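Side-chain contacts in ectonucleotide pyrophosphatase/phosphodiesterase family member 5 (Mus musculus, PDB 5VEO), which probably hydrolyses phosphodiester or pyrophosphate bonds of nucleotide substrates at a zinc-dependent active site, with a restricted range of nucleotide substrates: residues 19-24 / 147-152; 60-65 / 123-128; 151-156 / 201-206; 181-184 / 188-191; 280-283 / 287-290. The protein carries 1 engineered substitution. One frame throughout, in Å; residues are numbered along the deposited sequence.

Contacts 1 to 3 lie in and beside the mixed sheet of the phosphodiesterase fold. Contact 1 (19-24 / 147-152) spans the chain from strand 16-21 to helix 149-160, and contact 2 (60-65 / 123-128) falls within that span. Contact 3 (151-156 / 201-206) carries on from the same helix, its centre about 9 Å from that of contact 1, and encloses contact 4 (181-184 / 188-191) along the chain; both use helix 190-210. Contacts 1 and 4 each give a ligand to a different zinc ion of the AMP site. Contact 5 (280-283 / 287-290), on the small antiparallel sheet, lies far from it, its centre about 34 Å and about 31 Å from theirs.

Contact 1: 19-24 / 147-152; sequences VSFDGF and VSFEDR. With ZN (zinc ion), chain E; AMP (adenosine monophosphate), chain Q.
Phe21 and Phe149 make the apolar part of this buried contact, meeting obliquely through CE1 of Phe21 and CE2 of Phe149, 3.8 Å apart. The ring planes are inclined by only 27°, yet the ring centroids of Phe21 and Phe149 stand 5.9 Å apart, so the rings slide past each other with little overlap. Phe149 reaches across because its CG is anti to the backbone N (chi1 -177°). Val19 CG1 leans on one face of the Phe21 ring.

The hydrogen bonds lie within 147-152. Arg152 grips Val147 O side-on, with NE and NH2 each 2.9 Å from that oxygen, which turns the guanidinium edge to the loop. Ser148 is the N-cap, its OG accepting from Asp151 N at 3.0 Å.

Metal coordination belongs to Asp22, at the end of strand 16-21 in the central sheet of the alkaline-phosphatase-like fold. Asp22 OD1 binds zinc at 1.9 Å, and AMP O3P binds the same ion at 1.8 Å; Asp224 and His225 supply further ligands. Tyr172 holds Asp22 OD2.

The Phe pair thus links the end of strand 16-21 to the start of helix 149-160, next to Trp173 of strand 168-173 and Val197 of helix 190-210.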
# COMPACT_ATOMS: atom_id res chain seq x y z
N VAL A 19 -11.08 3.95 0.08
CA VAL A 19 -10.59 4.22 -1.26
C VAL A 19 -9.08 4.36 -1.18
O VAL A 19 -8.59 5.14 -0.36
CB VAL A 19 -11.20 5.49 -1.84
CG1 VAL A 19 -10.67 5.72 -3.24
CG2 VAL A 19 -12.71 5.39 -1.83
N SER A 20 -8.36 3.65 -2.05
CA SER A 20 -6.91 3.84 -2.21
C SER A 20 -6.64 4.36 -3.61
O SER A 20 -6.92 3.68 -4.61
CB SER A 20 -6.12 2.56 -1.98
OG SER A 20 -4.76 2.79 -2.24
N PHE A 21 -6.14 5.60 -3.69
CA PHE A 21 -5.53 6.12 -4.90
C PHE A 21 -4.06 5.81 -4.79
O PHE A 21 -3.35 6.42 -4.00
CB PHE A 21 -5.76 7.62 -5.06
CG PHE A 21 -7.18 7.99 -5.34
CD1 PHE A 21 -7.75 7.70 -6.56
CD2 PHE A 21 -7.94 8.66 -4.39
CE1 PHE A 21 -9.03 8.04 -6.83
CE2 PHE A 21 -9.25 9.01 -4.67
CZ PHE A 21 -9.79 8.70 -5.89
N ASP A 22 -3.61 4.83 -5.56
CA ASP A 22 -2.27 4.31 -5.37
C ASP A 22 -1.23 5.42 -5.53
O ASP A 22 -1.27 6.19 -6.50
CB ASP A 22 -2.02 3.18 -6.37
CG ASP A 22 -0.84 2.31 -5.98
OD1 ASP A 22 0.25 2.90 -5.76
OD2 ASP A 22 -1.00 1.07 -5.86
N GLY A 23 -0.28 5.49 -4.61
CA GLY A 23 0.86 6.40 -4.75
C GLY A 23 0.54 7.86 -4.56
O GLY A 23 1.21 8.73 -5.13
N PHE A 24 -0.46 8.17 -3.74
CA PHE A 24 -0.89 9.55 -3.53
C PHE A 24 -0.13 10.07 -2.32
O PHE A 24 -0.53 9.90 -1.16
CB PHE A 24 -2.40 9.65 -3.36
CG PHE A 24 -2.95 11.03 -3.61
CD1 PHE A 24 -2.64 12.09 -2.76
CD2 PHE A 24 -3.74 11.28 -4.72
CE1 PHE A 24 -3.15 13.37 -3.01
CE2 PHE A 24 -4.26 12.56 -4.96
CZ PHE A 24 -3.96 13.60 -4.10
N VAL A 147 -10.39 -1.57 -16.38
CA VAL A 147 -11.74 -1.18 -15.99
C VAL A 147 -11.69 0.26 -15.49
O VAL A 147 -10.86 0.61 -14.65
CB VAL A 147 -12.29 -2.13 -14.92
CG1 VAL A 147 -13.63 -1.65 -14.42
CG2 VAL A 147 -12.43 -3.54 -15.48
N SER A 148 -12.57 1.08 -16.04
CA SER A 148 -12.57 2.50 -15.75
C SER A 148 -12.88 2.76 -14.27
O SER A 148 -13.53 1.95 -13.58
CB SER A 148 -13.60 3.22 -16.61
OG SER A 148 -14.90 2.88 -16.17
N PHE A 149 -12.42 3.91 -13.79
CA PHE A 149 -12.76 4.33 -12.44
C PHE A 149 -14.27 4.40 -12.26
O PHE A 149 -14.81 3.97 -11.24
CB PHE A 149 -12.14 5.68 -12.15
CG PHE A 149 -12.38 6.15 -10.77
CD1 PHE A 149 -13.35 7.10 -10.51
CD2 PHE A 149 -11.65 5.62 -9.72
CE1 PHE A 149 -13.56 7.54 -9.22
CE2 PHE A 149 -11.87 6.05 -8.43
CZ PHE A 149 -12.83 7.01 -8.18
N GLU A 150 -14.97 4.93 -13.27
CA GLU A 150 -16.41 5.10 -13.18
C GLU A 150 -17.12 3.75 -13.07
O GLU A 150 -18.10 3.61 -12.34
CB GLU A 150 -16.90 5.88 -14.40
CG GLU A 150 -16.36 7.34 -14.47
CD GLU A 150 -14.87 7.46 -14.78
OE1 GLU A 150 -14.30 6.54 -15.43
OE2 GLU A 150 -14.25 8.49 -14.36
N ASP A 151 -16.60 2.73 -13.76
CA ASP A 151 -17.19 1.40 -13.64
C ASP A 151 -16.92 0.79 -12.27
O ASP A 151 -17.77 0.08 -11.71
CB ASP A 151 -16.67 0.49 -14.75
CG ASP A 151 -17.38 0.73 -16.08
OD1 ASP A 151 -18.43 1.38 -16.07
OD2 ASP A 151 -16.89 0.25 -17.12
N ARG A 152 -15.73 1.04 -11.71
CA ARG A 152 -15.44 0.57 -10.36
C ARG A 152 -16.37 1.22 -9.35
O ARG A 152 -16.91 0.54 -8.47
CB ARG A 152 -13.97 0.85 -10.00
CG ARG A 152 -13.01 0.13 -10.90
CD ARG A 152 -11.54 0.46 -10.59
NE ARG A 152 -10.70 0.24 -11.76
CZ ARG A 152 -9.37 0.04 -11.73
NH1 ARG A 152 -8.71 -0.02 -10.59
NH2 ARG A 152 -8.71 -0.15 -12.86
ZN ZN E . 1.43 1.78 -4.71
P AMP Q . 3.20 -0.36 -6.52
O1P AMP Q . 3.99 -1.11 -5.49
O2P AMP Q . 4.12 0.28 -7.58
O3P AMP Q . 2.26 0.68 -5.92
O5' AMP Q . 2.27 -1.39 -7.30
C5' AMP Q . 1.07 -0.91 -7.94
C4' AMP Q . 0.74 -1.62 -9.22
O4' AMP Q . 0.21 -2.90 -8.91
C3' AMP Q . -0.35 -0.92 -10.03
O3' AMP Q . 0.21 -0.30 -11.18
C2' AMP Q . -1.31 -2.03 -10.45
O2' AMP Q . -1.60 -2.09 -11.82
C1' AMP Q . -0.61 -3.29 -9.97
N9 AMP Q . -1.53 -4.30 -9.50
C8 AMP Q . -2.36 -4.23 -8.44
N7 AMP Q . -3.04 -5.40 -8.31
C5 AMP Q . -2.61 -6.20 -9.31
C6 AMP Q . -2.89 -7.58 -9.78
N6 AMP Q . -3.79 -8.33 -9.12
N1 AMP Q . -2.23 -8.04 -10.85
C2 AMP Q . -1.32 -7.31 -11.53
N3 AMP Q . -1.00 -6.06 -11.17
C4 AMP Q . -1.62 -5.48 -10.09

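Contact 2: 60-65 / 123-128; sequences PNHYTL and AMWPGA
His62 has CG beside the backbone N and anti to the carbonyl carbon (chi1 -74°), while Trp125 swings its indole out with CG anti to its own N (chi1 -175°); together these torsions bring the imidazole against both Trp125 and Pro126. The pair is T-shaped: the CD2 edge of His62 points at a face of the indole, 3.7 Å from Trp125 CZ2, with the planes at 88°. Pro126 comes over a face of the imidazole in a CH-pi contact, its CG 3.8 Å from the ring centroid of His62.

In this alkaline-phosphatase-like fold the segment 60-65 belongs to helix 58-67, which begins at the engineered Ala58 beside the AMP, and 123-128 is the loop leaving strand 120-123, with a type II beta turn from Trp125 to Ala128. Both imidazole nitrogens are occupied, ND1 by Ala58 O and NE2 by Ser20 OG, which fixes the rotation of the ring that Pro126 covers on one face and Trp125 meets at the CD2 edge.

Replacing Trp125 by an alanine is likely to leave the CD2 edge of His62 without its aromatic face and to open a gap beside Leu65. That leucine approaches the indole at its edge, Leu65 CD1 lying 4.0 Å from Trp125 CH2.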
# COMPACT_ATOMS: atom_id res chain seq x y z
N PRO A 60 2.54 -4.95 0.42
CA PRO A 60 2.66 -4.90 1.89
C PRO A 60 1.73 -3.86 2.51
O PRO A 60 1.11 -4.12 3.55
CB PRO A 60 4.14 -4.56 2.12
CG PRO A 60 4.82 -4.99 0.91
CD PRO A 60 3.86 -4.80 -0.22
N ASN A 61 1.60 -2.68 1.90
CA ASN A 61 0.86 -1.62 2.56
C ASN A 61 -0.65 -1.79 2.48
O ASN A 61 -1.34 -1.51 3.46
CB ASN A 61 1.33 -0.27 2.05
CG ASN A 61 2.51 0.18 2.83
OD1 ASN A 61 2.35 0.75 3.91
ND2 ASN A 61 3.70 -0.19 2.38
N HIS A 62 -1.17 -2.30 1.37
CA HIS A 62 -2.60 -2.55 1.32
C HIS A 62 -2.98 -3.69 2.26
O HIS A 62 -4.03 -3.63 2.91
CB HIS A 62 -3.08 -2.84 -0.10
CG HIS A 62 -3.12 -1.64 -1.01
ND1 HIS A 62 -2.07 -1.28 -1.81
CD2 HIS A 62 -4.11 -0.74 -1.27
CE1 HIS A 62 -2.40 -0.21 -2.53
NE2 HIS A 62 -3.63 0.14 -2.21
N TYR A 63 -2.13 -4.71 2.39
CA TYR A 63 -2.50 -5.79 3.31
C TYR A 63 -2.42 -5.32 4.76
O TYR A 63 -3.23 -5.74 5.60
CB TYR A 63 -1.64 -7.03 3.08
CG TYR A 63 -2.34 -8.36 3.42
CD1 TYR A 63 -3.67 -8.58 3.09
CD2 TYR A 63 -1.64 -9.40 4.03
CE1 TYR A 63 -4.29 -9.79 3.37
CE2 TYR A 63 -2.26 -10.62 4.31
CZ TYR A 63 -3.58 -10.80 3.98
OH TYR A 63 -4.24 -12.00 4.22
N THR A 64 -1.49 -4.41 5.08
CA THR A 64 -1.48 -3.79 6.40
C THR A 64 -2.79 -3.07 6.68
O THR A 64 -3.32 -3.13 7.80
CB THR A 64 -0.29 -2.84 6.54
OG1 THR A 64 0.90 -3.63 6.66
CG2 THR A 64 -0.41 -1.93 7.76
N LEU A 65 -3.34 -2.38 5.69
CA LEU A 65 -4.56 -1.62 5.94
C LEU A 65 -5.71 -2.52 6.34
O LEU A 65 -6.60 -2.09 7.07
CB LEU A 65 -4.93 -0.80 4.70
CG LEU A 65 -3.99 0.35 4.33
CD1 LEU A 65 -4.54 1.14 3.15
CD2 LEU A 65 -3.70 1.28 5.50
N ALA A 123 -13.54 -3.57 -5.33
CA ALA A 123 -13.41 -3.18 -6.72
C ALA A 123 -11.92 -2.88 -6.97
O ALA A 123 -11.46 -1.74 -6.85
CB ALA A 123 -14.29 -2.01 -7.02
N MET A 124 -11.18 -3.95 -7.26
CA MET A 124 -9.77 -3.97 -7.70
C MET A 124 -8.78 -3.78 -6.56
O MET A 124 -7.57 -3.60 -6.82
CB MET A 124 -9.50 -2.95 -8.80
CG MET A 124 -10.48 -3.04 -9.96
SD MET A 124 -10.61 -4.73 -10.60
CE MET A 124 -11.57 -4.44 -12.09
N TRP A 125 -9.22 -3.90 -5.31
CA TRP A 125 -8.32 -3.79 -4.16
C TRP A 125 -7.31 -4.94 -4.15
O TRP A 125 -7.70 -6.10 -4.29
CB TRP A 125 -9.14 -3.79 -2.88
CG TRP A 125 -8.32 -3.56 -1.64
CD1 TRP A 125 -7.65 -4.48 -0.90
CD2 TRP A 125 -8.12 -2.30 -1.00
NE1 TRP A 125 -7.02 -3.87 0.16
CE2 TRP A 125 -7.31 -2.53 0.13
CE3 TRP A 125 -8.55 -1.01 -1.27
CZ2 TRP A 125 -6.92 -1.50 0.99
CZ3 TRP A 125 -8.16 0.01 -0.42
CH2 TRP A 125 -7.36 -0.25 0.69
N PRO A 126 -6.02 -4.66 -3.93
CA PRO A 126 -5.01 -5.74 -3.90
C PRO A 126 -5.37 -6.91 -2.99
O PRO A 126 -5.68 -6.74 -1.80
CB PRO A 126 -3.76 -5.00 -3.40
CG PRO A 126 -3.92 -3.66 -3.99
CD PRO A 126 -5.39 -3.34 -3.86
N GLY A 127 -5.31 -8.12 -3.55
CA GLY A 127 -5.62 -9.33 -2.82
C GLY A 127 -7.09 -9.67 -2.70
O GLY A 127 -7.41 -10.78 -2.25
N ALA A 128 -8.00 -8.76 -3.05
CA ALA A 128 -9.42 -9.03 -2.85
C ALA A 128 -9.95 -10.09 -3.81
O ALA A 128 -11.01 -10.67 -3.54
CB ALA A 128 -10.21 -7.73 -2.99

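Contact 3: 151-156 / 201-206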
# COMPACT_ATOMS: atom_id res chain seq x y z
N ASP A 151 -16.60 2.73 -13.76
CA ASP A 151 -17.19 1.40 -13.64
C ASP A 151 -16.92 0.79 -12.27
O ASP A 151 -17.77 0.08 -11.71
CB ASP A 151 -16.67 0.49 -14.75
CG ASP A 151 -17.38 0.73 -16.08
OD1 ASP A 151 -18.43 1.38 -16.07
OD2 ASP A 151 -16.89 0.25 -17.12
N ARG A 152 -15.73 1.04 -11.71
CA ARG A 152 -15.44 0.57 -10.36
C ARG A 152 -16.37 1.22 -9.35
O ARG A 152 -16.91 0.54 -8.47
CB ARG A 152 -13.97 0.85 -10.00
CG ARG A 152 -13.01 0.13 -10.90
CD ARG A 152 -11.54 0.46 -10.59
NE ARG A 152 -10.70 0.24 -11.76
CZ ARG A 152 -9.37 0.04 -11.73
NH1 ARG A 152 -8.71 -0.02 -10.59
NH2 ARG A 152 -8.71 -0.15 -12.86
N VAL A 153 -16.57 2.54 -9.47
CA VAL A 153 -17.49 3.25 -8.60
C VAL A 153 -18.90 2.68 -8.74
O VAL A 153 -19.62 2.48 -7.75
CB VAL A 153 -17.46 4.75 -8.91
CG1 VAL A 153 -18.60 5.48 -8.23
CG2 VAL A 153 -16.12 5.31 -8.46
N ALA A 154 -19.32 2.43 -9.98
CA ALA A 154 -20.67 1.93 -10.21
C ALA A 154 -20.91 0.63 -9.45
O ALA A 154 -21.97 0.44 -8.84
CB ALA A 154 -20.92 1.74 -11.71
N LYS A 155 -19.94 -0.28 -9.48
CA LYS A 155 -20.09 -1.54 -8.76
C LYS A 155 -20.18 -1.31 -7.26
O LYS A 155 -21.01 -1.91 -6.57
CB LYS A 155 -18.94 -2.48 -9.10
CG LYS A 155 -19.00 -2.99 -10.52
CD LYS A 155 -20.20 -3.97 -10.63
CE LYS A 155 -20.69 -4.23 -12.04
NZ LYS A 155 -22.03 -4.90 -11.90
N ILE A 156 -19.29 -0.46 -6.72
CA ILE A 156 -19.33 -0.15 -5.30
C ILE A 156 -20.72 0.37 -4.90
O ILE A 156 -21.27 -0.04 -3.87
CB ILE A 156 -18.22 0.87 -4.95
CG1 ILE A 156 -16.85 0.19 -5.06
CG2 ILE A 156 -18.47 1.50 -3.59
CD1 ILE A 156 -16.52 -0.78 -3.93
N LEU A 201 -12.35 11.81 -7.52
CA LEU A 201 -12.92 11.85 -6.18
C LEU A 201 -14.24 12.61 -6.20
O LEU A 201 -15.22 12.20 -5.57
CB LEU A 201 -11.93 12.48 -5.21
CG LEU A 201 -12.39 12.63 -3.76
CD1 LEU A 201 -12.81 11.29 -3.15
CD2 LEU A 201 -11.32 13.34 -2.94
N GLY A 202 -14.29 13.72 -6.95
CA GLY A 202 -15.54 14.45 -7.10
C GLY A 202 -16.65 13.62 -7.72
O GLY A 202 -17.81 13.70 -7.30
N TYR A 203 -16.31 12.80 -8.71
CA TYR A 203 -17.27 11.88 -9.30
C TYR A 203 -17.82 10.90 -8.26
O TYR A 203 -19.03 10.65 -8.19
CB TYR A 203 -16.59 11.13 -10.45
CG TYR A 203 -17.50 10.16 -11.15
CD1 TYR A 203 -18.30 10.58 -12.20
CD2 TYR A 203 -17.57 8.83 -10.76
CE1 TYR A 203 -19.13 9.70 -12.86
CE2 TYR A 203 -18.41 7.93 -11.42
CZ TYR A 203 -19.19 8.38 -12.46
OH TYR A 203 -20.02 7.52 -13.12
N LEU A 204 -16.93 10.33 -7.45
CA LEU A 204 -17.36 9.42 -6.40
C LEU A 204 -18.30 10.12 -5.41
O LEU A 204 -19.34 9.58 -5.03
CB LEU A 204 -16.13 8.86 -5.67
CG LEU A 204 -16.42 8.01 -4.43
CD1 LEU A 204 -17.30 6.79 -4.77
CD2 LEU A 204 -15.12 7.58 -3.77
N ILE A 205 -17.93 11.33 -4.99
CA ILE A 205 -18.79 12.08 -4.08
C ILE A 205 -20.16 12.28 -4.70
O ILE A 205 -21.19 12.07 -4.05
CB ILE A 205 -18.14 13.43 -3.73
CG1 ILE A 205 -16.85 13.19 -2.95
CG2 ILE A 205 -19.12 14.31 -2.95
CD1 ILE A 205 -16.03 14.46 -2.80
N LYS A 206 -20.20 12.73 -5.95
CA LYS A 206 -21.47 12.96 -6.64
C LYS A 206 -22.31 11.69 -6.68
O LYS A 206 -23.53 11.73 -6.45
CB LYS A 206 -21.18 13.47 -8.05
CG LYS A 206 -22.39 13.85 -8.89
CD LYS A 206 -21.97 14.31 -10.31
CE LYS A 206 -21.66 13.13 -11.26
NZ LYS A 206 -21.37 13.48 -12.71
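Val153 points toward helix 190-210 and puts its methyl groups between the side chains of two consecutive residues, Tyr203 and Leu204. Its CG1 does most of the touching, lying 3.9 Å from Leu204 CD1 and 4.0 Å from Tyr203 CE2. The second branch adds to one side only, Val153 CG2 being 4.1 Å from Leu204 CD1.

Both partners leave their helix with CG anti to the backbone N, at chi1 -179° for Tyr203 and 173° for Leu204, yet they part company from there. Tyr203 starts toward helix 149-160 and brings the CE2 corner of its ring to the valine, at a slant. Leu204 sets out across the interface rather than into it, and its bend at chi2 (59°) helps bring CD1 round to the valine methyls. Each of the two runs obliquely to Val153. The phenol ring also touches Glu150 of the neighbouring helix. The helices come close here, with Val153 CA and Leu204 CA 6.6 Å apart, and no hydrogen bond joins 151-156 to 201-206.

Beneath the pair, Val153 and Leu204 both rest on Leu171 of strand 168-173, and Leu204 also reaches Val19. This is a helix-helix seam of an alpha/beta fold: helix 149-160 leads into strand 168-173, while helix 190-210 is the long helix of the crossover connection from that strand to the parallel strand 218-222.

Contact 4: 181-184 / 188-191; sequences HDVG and PLMG. With ZN (zinc ion), chain D.
His181 NE2 binds a zinc ion at 2.0 Å, and Asp177 and His325 hold the same metal. His181 ND1 is hydrogen-bonded to Gly323 O, so both nitrogens of the imidazole are engaged.

Two residues on, Val183 divides its two methyls between neighbours. CG1 goes to the outer partner, lying 3.7 Å from Leu189 CD1; the valine and leucine side chains cross at about a right angle. CG2 takes the sulfur of the methionine, with Val183 CG2 3.8 Å from Met190 SD. The methionine can fold back in this way because its chain is bent at both chi2 (-53°) and chi3 (-65°). It also packs on the glycine in van der Waals contact, Met190 CG lying 3.4 Å from Gly184 O. Gly184 is the first residue beyond helix 177-183 and has positive phi. With its psi of 144°, a CB would press on the carbonyl oxygen of Val183, so a residue with a side chain would fit poorly at this turn.

His181, whose CB points away from 188-191, thus serves the zinc, while Val183 and Gly184 make the contact with the segment 188-191 leading into helix 190-210, a link that rests on van der Waals contact without a hydrogen bond between the two segments.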
# COMPACT_ATOMS: atom_id res chain seq x y z
N HIS A 181 5.56 7.24 -11.39
CA HIS A 181 6.72 6.46 -11.83
C HIS A 181 7.28 7.00 -13.13
O HIS A 181 8.50 7.09 -13.30
CB HIS A 181 6.35 5.00 -12.02
CG HIS A 181 6.20 4.21 -10.76
ND1 HIS A 181 7.25 3.97 -9.89
CD2 HIS A 181 5.13 3.57 -10.23
CE1 HIS A 181 6.82 3.23 -8.89
NE2 HIS A 181 5.55 2.96 -9.07
N ASP A 182 6.40 7.30 -14.09
CA ASP A 182 6.83 7.63 -15.44
C ASP A 182 7.55 8.97 -15.50
O ASP A 182 8.56 9.11 -16.19
CB ASP A 182 5.61 7.67 -16.37
CG ASP A 182 5.07 6.29 -16.68
OD1 ASP A 182 5.78 5.29 -16.44
OD2 ASP A 182 3.92 6.21 -17.18
N VAL A 183 7.00 9.99 -14.83
CA VAL A 183 7.54 11.34 -14.97
C VAL A 183 8.30 11.81 -13.74
O VAL A 183 9.10 12.76 -13.87
CB VAL A 183 6.43 12.35 -15.33
CG1 VAL A 183 5.72 11.91 -16.60
CG2 VAL A 183 5.45 12.57 -14.17
N GLY A 184 8.13 11.17 -12.59
CA GLY A 184 8.72 11.63 -11.36
C GLY A 184 7.82 12.64 -10.65
O GLY A 184 7.14 13.45 -11.29
N PRO A 188 6.49 18.83 -13.63
CA PRO A 188 5.28 19.65 -13.78
C PRO A 188 4.12 18.87 -14.39
O PRO A 188 2.96 19.29 -14.26
CB PRO A 188 5.73 20.82 -14.67
CG PRO A 188 7.03 20.45 -15.23
CD PRO A 188 7.61 19.31 -14.44
N LEU A 189 4.40 17.73 -15.03
CA LEU A 189 3.32 16.88 -15.54
C LEU A 189 2.49 16.23 -14.43
O LEU A 189 1.40 15.74 -14.71
CB LEU A 189 3.89 15.80 -16.46
CG LEU A 189 4.69 16.29 -17.67
CD1 LEU A 189 5.30 15.13 -18.42
CD2 LEU A 189 3.79 17.02 -18.59
N MET A 190 2.96 16.23 -13.18
CA MET A 190 2.19 15.62 -12.10
C MET A 190 0.91 16.36 -11.82
O MET A 190 -0.06 15.76 -11.35
CB MET A 190 2.99 15.58 -10.80
CG MET A 190 3.97 14.52 -10.69
SD MET A 190 3.40 12.84 -10.97
CE MET A 190 2.24 12.45 -9.67
N GLY A 191 0.90 17.68 -12.02
CA GLY A 191 -0.29 18.45 -11.74
C GLY A 191 -1.50 17.88 -12.45
O GLY A 191 -2.60 17.82 -11.88
ZN ZN D . 4.34 2.22 -7.62

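Contact 5: 280-283 / 287-290; sequences TVYK and IPER
One face of the Tyr282 ring carries Pro288, whose CD stands 3.7 Å from the ring centroid of Tyr282 and 20° off its normal, a CH-pi contact. The proline is displaced toward the CE1 side, where its CD comes within 3.5 Å of Tyr282 CE1. Its CG extends further outward, reaching 3.8 Å from Tyr282 OH, and the two side chains cross at about a right angle. With CG beside the backbone N (chi1 -60°), the tyrosine turns its ring toward the loop that follows its own strand.

Strand 279-283 is an outermost strand of the four-stranded antiparallel sheet, paired with 302-306; the chain leaves it at Lys283 and folds back so that Ile287 and Pro288 lie against Tyr282.

Nearer the backbone, Ile287 CG1 packs 3.8 Å from Tyr282 CB and 3.7 Å from Lys283 O, while the isoleucine also reaches Val303 on the adjoining strand. An alanine in place of Tyr282 would keep the CB that meets Ile287 but is likely to leave Pro288 without a ring to lie on, making the loop less firmly placed. Lys283 turns the other way, making a cation-pi contact with Tyr269 of helix 265-272.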
# COMPACT_ATOMS: atom_id res chain seq x y z
N THR A 280 22.81 0.62 1.80
CA THR A 280 23.08 0.05 3.11
C THR A 280 22.72 -1.43 3.08
O THR A 280 21.55 -1.79 2.89
CB THR A 280 22.33 0.78 4.22
OG1 THR A 280 22.68 2.17 4.20
CG2 THR A 280 22.68 0.19 5.59
N VAL A 281 23.72 -2.27 3.29
CA VAL A 281 23.56 -3.72 3.17
C VAL A 281 23.36 -4.31 4.56
O VAL A 281 24.23 -4.18 5.43
CB VAL A 281 24.77 -4.35 2.47
CG1 VAL A 281 24.59 -5.86 2.35
CG2 VAL A 281 25.01 -3.71 1.10
N TYR A 282 22.24 -5.01 4.75
CA TYR A 282 21.92 -5.66 6.02
C TYR A 282 21.90 -7.17 5.86
O TYR A 282 21.26 -7.70 4.95
CB TYR A 282 20.56 -5.22 6.54
CG TYR A 282 20.38 -3.75 6.80
CD1 TYR A 282 20.84 -3.16 7.97
CD2 TYR A 282 19.73 -2.95 5.87
CE1 TYR A 282 20.66 -1.79 8.20
CE2 TYR A 282 19.56 -1.61 6.08
CZ TYR A 282 20.01 -1.03 7.25
OH TYR A 282 19.82 0.31 7.43
N LYS A 283 22.56 -7.89 6.77
CA LYS A 283 22.16 -9.27 6.97
C LYS A 283 20.77 -9.30 7.57
O LYS A 283 20.39 -8.41 8.32
CB LYS A 283 23.14 -9.99 7.90
CG LYS A 283 24.55 -9.88 7.45
CD LYS A 283 25.47 -10.71 8.36
CE LYS A 283 26.92 -10.51 7.98
NZ LYS A 283 27.86 -10.99 9.05
N ILE A 287 18.60 -6.37 10.27
CA ILE A 287 17.69 -5.36 9.72
C ILE A 287 17.11 -4.54 10.87
O ILE A 287 16.73 -5.10 11.92
CB ILE A 287 16.58 -6.05 8.90
CG1 ILE A 287 17.18 -6.64 7.63
CG2 ILE A 287 15.43 -5.09 8.60
CD1 ILE A 287 16.25 -7.57 6.87
N PRO A 288 17.02 -3.22 10.73
CA PRO A 288 16.47 -2.38 11.81
C PRO A 288 15.13 -2.86 12.35
O PRO A 288 14.17 -3.09 11.60
CB PRO A 288 16.33 -1.01 11.14
CG PRO A 288 17.46 -1.00 10.15
CD PRO A 288 17.51 -2.40 9.61
N GLU A 289 15.05 -2.95 13.69
CA GLU A 289 13.82 -3.37 14.36
C GLU A 289 12.65 -2.47 14.02
O GLU A 289 11.51 -2.94 13.94
CB GLU A 289 14.02 -3.38 15.88
CG GLU A 289 14.93 -4.47 16.34
CD GLU A 289 14.32 -5.84 16.17
OE1 GLU A 289 13.07 -5.94 16.20
OE2 GLU A 289 15.09 -6.81 16.00
N ARG A 290 12.90 -1.17 13.83
CA ARG A 290 11.80 -0.23 13.64
C ARG A 290 11.03 -0.50 12.37
O ARG A 290 9.90 -0.02 12.24
CB ARG A 290 12.31 1.20 13.63
CG ARG A 290 13.21 1.55 12.49
CD ARG A 290 13.70 2.99 12.63
NE ARG A 290 14.72 3.28 11.63
CZ ARG A 290 14.47 3.75 10.41
NH1 ARG A 290 13.22 4.03 10.04
NH2 ARG A 290 15.46 3.95 9.57